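Local coordinates for tryptophan halogenase (Shewanella frigidimarina, PDB 2PYX), which is probably a flavin-dependent monooxygenase of the tryptophan halogenase family that binds FAD and halogenates an indole substrate such as tryptophan, at residues A[109-123]-A[461-473]. Residues are numbered along the deposited sequence; the frame is centred on the assembly and turned at random.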
loop_
_atom_site.group_PDB
_atom_site.type_symbol
_atom_site.label_atom_id
_atom_site.label_comp_id
_atom_site.label_asym_id
_atom_site.label_seq_id
_atom_site.Cartn_x
_atom_site.Cartn_y
_atom_site.Cartn_z
ATOM N N TYR A 109 -12.745 -14.474 -0.192
ATOM C CA TYR A 109 -13.216 -13.505 0.791
ATOM C C TYR A 109 -12.658 -12.117 0.460
ATOM O O TYR A 109 -11.690 -11.982 -0.287
ATOM C CB TYR A 109 -12.850 -13.937 2.211
ATOM C CG TYR A 109 -11.418 -13.629 2.581
ATOM C CD1 TYR A 109 -11.065 -12.403 3.120
ATOM C CD2 TYR A 109 -10.390 -14.539 2.336
ATOM C CE1 TYR A 109 -9.755 -12.119 3.475
ATOM C CE2 TYR A 109 -9.050 -14.249 2.657
ATOM C CZ TYR A 109 -8.739 -13.017 3.211
ATOM O OH TYR A 109 -7.415 -12.728 3.529
ATOM N N LEU A 110 -13.308 -11.098 1.021
ATOM C CA LEU A 110 -12.922 -9.710 0.807
ATOM C C LEU A 110 -12.312 -9.076 2.041
ATOM O O LEU A 110 -12.811 -9.266 3.146
ATOM C CB LEU A 110 -14.137 -8.848 0.393
ATOM C CG LEU A 110 -13.785 -7.407 -0.012
ATOM C CD1 LEU A 110 -12.890 -7.283 -1.249
ATOM C CD2 LEU A 110 -15.076 -6.590 -0.166
ATOM N N HIS A 111 -11.225 -8.335 1.820
ATOM C CA HIS A 111 -10.684 -7.411 2.789
ATOM C C HIS A 111 -11.011 -6.035 2.248
ATOM O O HIS A 111 -10.299 -5.516 1.400
ATOM C CB HIS A 111 -9.172 -7.616 3.018
ATOM C CG HIS A 111 -8.540 -6.567 3.884
ATOM N ND1 HIS A 111 -7.176 -6.373 3.942
ATOM C CD2 HIS A 111 -9.085 -5.610 4.673
ATOM C CE1 HIS A 111 -6.909 -5.371 4.761
ATOM N NE2 HIS A 111 -8.050 -4.880 5.208
ATOM N N PRO A 112 -12.140 -5.453 2.720
ATOM C CA PRO A 112 -12.586 -4.168 2.174
ATOM C C PRO A 112 -11.839 -2.998 2.808
ATOM O O PRO A 112 -11.296 -3.138 3.914
ATOM C CB PRO A 112 -14.043 -4.104 2.578
ATOM C CG PRO A 112 -14.170 -4.917 3.710
ATOM C CD PRO A 112 -13.046 -5.934 3.767
ATOM N N PHE A 113 -11.815 -1.849 2.132
ATOM C CA PHE A 113 -11.314 -0.618 2.729
ATOM C C PHE A 113 -12.311 0.031 3.728
ATOM O O PHE A 113 -11.882 0.746 4.668
ATOM C CB PHE A 113 -10.902 0.415 1.675
ATOM C CG PHE A 113 -9.611 0.109 0.970
ATOM C CD1 PHE A 113 -8.557 -0.486 1.658
ATOM C CD2 PHE A 113 -9.412 0.513 -0.344
ATOM C CE1 PHE A 113 -7.371 -0.744 1.009
ATOM C CE2 PHE A 113 -8.231 0.274 -1.004
ATOM C CZ PHE A 113 -7.190 -0.344 -0.286
ATOM N N SER A 114 -13.612 -0.218 3.567
ATOM C CA SER A 114 -14.602 0.339 4.477
ATOM C C SER A 114 -14.449 -0.274 5.857
ATOM O O SER A 114 -14.275 -1.499 5.986
ATOM C CB SER A 114 -16.012 0.015 4.019
ATOM O OG SER A 114 -16.465 0.832 2.977
ATOM N N LEU A 115 -14.536 0.532 6.909
ATOM C CA LEU A 115 -14.571 -0.011 8.269
ATOM C C LEU A 115 -15.935 -0.613 8.582
ATOM O O LEU A 115 -16.956 -0.208 7.998
ATOM C CB LEU A 115 -14.224 1.053 9.310
ATOM C CG LEU A 115 -12.836 1.678 9.164
ATOM C CD1 LEU A 115 -12.695 2.805 10.157
ATOM C CD2 LEU A 115 -11.757 0.654 9.389
ATOM N N PRO A 116 -15.974 -1.552 9.530
ATOM C CA PRO A 116 -17.226 -2.169 9.925
ATOM C C PRO A 116 -18.265 -1.141 10.311
ATOM O O PRO A 116 -17.942 -0.168 10.965
ATOM C CB PRO A 116 -16.813 -3.007 11.124
ATOM C CG PRO A 116 -15.411 -3.458 10.760
ATOM C CD PRO A 116 -14.824 -2.197 10.218
ATOM N N HIS A 117 -19.492 -1.373 9.895
ATOM C CA HIS A 117 -20.563 -0.414 10.158
ATOM C C HIS A 117 -20.743 -0.166 11.641
ATOM O O HIS A 117 -20.660 -1.090 12.447
ATOM C CB HIS A 117 -21.851 -0.917 9.581
ATOM C CG HIS A 117 -22.942 0.101 9.600
ATOM N ND1 HIS A 117 -23.019 1.116 8.671
ATOM C CD2 HIS A 117 -24.039 0.217 10.383
ATOM C CE1 HIS A 117 -24.092 1.849 8.922
ATOM N NE2 HIS A 117 -24.734 1.314 9.943
ATOM N N GLY A 118 -20.987 1.093 11.986
ATOM C CA GLY A 118 -21.180 1.498 13.389
ATOM C C GLY A 118 -19.957 1.415 14.269
ATOM O O GLY A 118 -20.081 1.359 15.486
ATOM N N HIS A 119 -18.763 1.432 13.674
ATOM C CA HIS A 119 -17.521 1.277 14.427
ATOM C C HIS A 119 -17.320 2.318 15.542
ATOM O O HIS A 119 -16.689 2.023 16.546
ATOM C CB HIS A 119 -16.314 1.245 13.475
ATOM C CG HIS A 119 -16.164 2.462 12.628
ATOM N ND1 HIS A 119 -15.419 3.555 13.019
ATOM C CD2 HIS A 119 -16.641 2.750 11.395
ATOM C CE1 HIS A 119 -15.462 4.470 12.069
ATOM N NE2 HIS A 119 -16.196 4.008 11.075
ATOM N N GLN A 120 -17.872 3.520 15.373
ATOM C CA GLN A 120 -17.780 4.542 16.421
ATOM C C GLN A 120 -18.699 4.242 17.611
ATOM O O GLN A 120 -18.528 4.827 18.689
ATOM C CB GLN A 120 -18.083 5.930 15.842
ATOM C CG GLN A 120 -16.987 6.442 14.925
ATOM N N GLU A 121 -19.673 3.369 17.422
ATOM C CA GLU A 121 -20.633 3.014 18.462
ATOM C C GLU A 121 -20.377 1.671 19.138
ATOM O O GLU A 121 -20.641 1.530 20.327
ATOM C CB GLU A 121 -22.019 2.958 17.881
ATOM C CG GLU A 121 -22.459 4.255 17.237
ATOM C CD GLU A 121 -23.846 4.136 16.675
ATOM O OE1 GLU A 121 -24.772 3.867 17.461
ATOM O OE2 GLU A 121 -24.004 4.285 15.445
ATOM N N LEU A 122 -19.922 0.679 18.372
ATOM C CA LEU A 122 -19.811 -0.695 18.850
ATOM C C LEU A 122 -18.991 -1.496 17.843
ATOM O O LEU A 122 -19.168 -1.334 16.645
ATOM C CB LEU A 122 -21.182 -1.354 18.987
ATOM C CG LEU A 122 -21.240 -2.764 19.594
ATOM C CD1 LEU A 122 -20.780 -2.737 21.056
ATOM C CD2 LEU A 122 -22.610 -3.340 19.471
ATOM N N ASP A 123 -18.073 -2.306 18.342
ATOM C CA ASP A 123 -17.313 -3.239 17.504
ATOM C C ASP A 123 -18.194 -4.455 17.281
ATOM O O ASP A 123 -18.386 -5.291 18.173
ATOM C CB ASP A 123 -15.987 -3.605 18.189
ATOM C CG ASP A 123 -15.144 -4.576 17.388
ATOM O OD1 ASP A 123 -15.647 -5.148 16.418
ATOM O OD2 ASP A 123 -13.973 -4.766 17.761
ATOM N N PRO A 461 -5.697 -0.914 10.962
ATOM C CA PRO A 461 -6.483 -0.998 12.173
ATOM C C PRO A 461 -6.882 -2.403 12.454
ATOM O O PRO A 461 -6.740 -3.272 11.540
ATOM C CB PRO A 461 -7.735 -0.179 11.833
ATOM C CG PRO A 461 -7.887 -0.312 10.434
ATOM C CD PRO A 461 -6.503 -0.493 9.822
ATOM N N ALA A 462 -7.404 -2.619 13.659
ATOM C CA ALA A 462 -7.863 -3.922 14.117
ATOM C C ALA A 462 -8.816 -4.504 13.084
ATOM O O ALA A 462 -8.810 -5.692 12.888
ATOM C CB ALA A 462 -8.538 -3.847 15.479
ATOM N N ALA A 463 -9.652 -3.681 12.445
ATOM C CA ALA A 463 -10.634 -4.216 11.491
ATOM C C ALA A 463 -9.964 -5.017 10.395
ATOM O O ALA A 463 -10.518 -5.997 9.930
ATOM C CB ALA A 463 -11.491 -3.141 10.887
ATOM N N SER A 464 -8.799 -4.598 9.959
ATOM C CA SER A 464 -8.102 -5.339 8.897
ATOM C C SER A 464 -7.768 -6.740 9.334
ATOM O O SER A 464 -7.905 -7.719 8.564
ATOM C CB SER A 464 -6.833 -4.615 8.480
ATOM O OG SER A 464 -7.189 -3.496 7.684
ATOM N N PHE A 465 -7.363 -6.867 10.587
ATOM C CA PHE A 465 -7.069 -8.163 11.150
ATOM C C PHE A 465 -8.333 -8.989 11.256
ATOM O O PHE A 465 -8.330 -10.193 10.972
ATOM C CB PHE A 465 -6.362 -8.025 12.489
ATOM C CG PHE A 465 -4.958 -7.521 12.365
ATOM C CD1 PHE A 465 -4.707 -6.167 12.236
ATOM C CD2 PHE A 465 -3.891 -8.407 12.304
ATOM C CE1 PHE A 465 -3.402 -5.704 12.090
ATOM C CE2 PHE A 465 -2.599 -7.959 12.153
ATOM C CZ PHE A 465 -2.354 -6.596 12.051
ATOM N N GLN A 466 -9.441 -8.379 11.651
ATOM C CA GLN A 466 -10.713 -9.098 11.697
ATOM C C GLN A 466 -11.135 -9.587 10.319
ATOM O O GLN A 466 -11.573 -10.724 10.153
ATOM C CB GLN A 466 -11.805 -8.176 12.256
ATOM C CG GLN A 466 -11.532 -7.720 13.693
ATOM C CD GLN A 466 -12.493 -6.649 14.180
ATOM O OE1 GLN A 466 -13.197 -6.009 13.377
ATOM N NE2 GLN A 466 -12.559 -6.479 15.511
ATOM N N TYR A 467 -11.004 -8.730 9.320
ATOM C CA TYR A 467 -11.456 -9.105 7.976
ATOM C C TYR A 467 -10.676 -10.307 7.451
ATOM O O TYR A 467 -11.243 -11.183 6.809
ATOM C CB TYR A 467 -11.300 -7.966 6.994
ATOM C CG TYR A 467 -12.335 -6.904 7.081
ATOM C CD1 TYR A 467 -13.702 -7.210 6.951
ATOM C CD2 TYR A 467 -11.975 -5.576 7.198
ATOM C CE1 TYR A 467 -14.678 -6.174 6.976
ATOM C CE2 TYR A 467 -12.971 -4.537 7.197
ATOM C CZ TYR A 467 -14.305 -4.863 7.104
ATOM O OH TYR A 467 -15.258 -3.838 7.093
ATOM N N VAL A 468 -9.361 -10.328 7.674
ATOM C CA VAL A 468 -8.547 -11.451 7.223
ATOM C C VAL A 468 -8.806 -12.681 8.085
ATOM O O VAL A 468 -9.066 -13.776 7.557
ATOM C CB VAL A 468 -7.046 -11.084 7.152
ATOM C CG1 VAL A 468 -6.187 -12.340 6.861
ATOM C CG2 VAL A 468 -6.822 -10.049 6.060
ATOM N N LEU A 469 -8.733 -12.541 9.403
ATOM C CA LEU A 469 -8.887 -13.682 10.293
ATOM C C LEU A 469 -10.201 -14.409 10.018
ATOM O O LEU A 469 -10.235 -15.630 9.882
ATOM C CB LEU A 469 -8.821 -13.214 11.749
ATOM C CG LEU A 469 -8.634 -14.245 12.843
ATOM C CD1 LEU A 469 -7.282 -14.924 12.766
ATOM C CD2 LEU A 469 -8.763 -13.622 14.217
ATOM N N TYR A 470 -11.292 -13.655 9.989
ATOM C CA TYR A 470 -12.616 -14.248 9.829
ATOM C C TYR A 470 -12.992 -14.452 8.376
ATOM O O TYR A 470 -13.827 -15.316 8.069
ATOM C CB TYR A 470 -13.658 -13.470 10.613
ATOM C CG TYR A 470 -13.311 -13.488 12.092
ATOM C CD1 TYR A 470 -13.135 -14.687 12.803
ATOM C CD2 TYR A 470 -13.021 -12.305 12.764
ATOM C CE1 TYR A 470 -12.724 -14.714 14.110
ATOM C CE2 TYR A 470 -12.625 -12.335 14.111
ATOM C CZ TYR A 470 -12.474 -13.510 14.783
ATOM O OH TYR A 470 -12.054 -13.536 16.091
ATOM N N GLY A 471 -12.392 -13.707 7.456
ATOM C CA GLY A 471 -12.494 -14.057 6.053
ATOM C C GLY A 471 -12.037 -15.480 5.796
ATOM O O GLY A 471 -12.622 -16.194 4.947
HETATM N N MSE A 472 -10.998 -15.888 6.497
HETATM C CA MSE A 472 -10.410 -17.201 6.347
HETATM C C MSE A 472 -10.926 -18.220 7.352
HETATM O O MSE A 472 -10.314 -19.260 7.576
HETATM C CB MSE A 472 -8.877 -17.078 6.371
HETATM C CG MSE A 472 -8.376 -16.186 5.283
HETATM SE SE MSE A 472 -6.398 -16.187 5.172
HETATM C CE MSE A 472 -6.141 -18.118 4.598
ATOM N N SER A 473 -12.078 -17.937 7.964
ATOM C CA SER A 473 -12.817 -18.920 8.768
ATOM C C SER A 473 -12.124 -19.367 10.041
ATOM O O SER A 473 -12.385 -20.458 10.565
ATOM C CB SER A 473 -13.193 -20.127 7.919
ATOM O OG SER A 473 -13.993 -19.685 6.842
HETATM O O HOH W 1 -13.528 -10.549 5.496
HETATM O O HOH W 2 -15.642 -4.757 13.961
#
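Helix 462-471 packs antiparallel against strand 108-112, which pairs antiparallel with strand 87-95, beside the predicted tryptophan site, with Y467 as the central side chain. P112 CD sits over the centre of the Y467 ring, 3.3 Å from its centroid, a CH-pi contact that suits a rigid proline ring whose C-H bonds are mildly polarised by the adjacent nitrogen. The phenol OH reaches past it and donates to S114 O (2.8 Å), tilted 29° from the carbonyl plane, so the ring is held at its face and at its end. P116, whose backbone N has no hydrogen to place, sets its CD against A463 CB (3.5 Å), where a small residue lets the loop come close.

At the other end, G471 lies over one face of the Y109 ring; having no side chain, G471 lets the ring settle on its backbone, with Y109 CG 3.7 Å from G471 CA. With CG tucked between backbone N and carbonyl carbon (chi1 80°), this ring also meets M472, a selenomethionine, in an oblique Met-aromatic contact, while its hydroxyl lies against the V468 methyls. A water bridges L110 O and Y467 O.

H111 NE2 shares a hydrogen bond with S464 OG (3.0 Å), and ND1 bonds E361, predicted to bind tryptophan. Further along, Q466 NE2 donates to the syn lone pair of D123 OD2 (3.2 Å) and to P448 O, while D123 OD1 caps C125 N. Gripped at both nitrogens, the H111 imidazole should be fixed in rotation; H111 would then be a second-shell residue that positions E361, with S464 steadying it from behind.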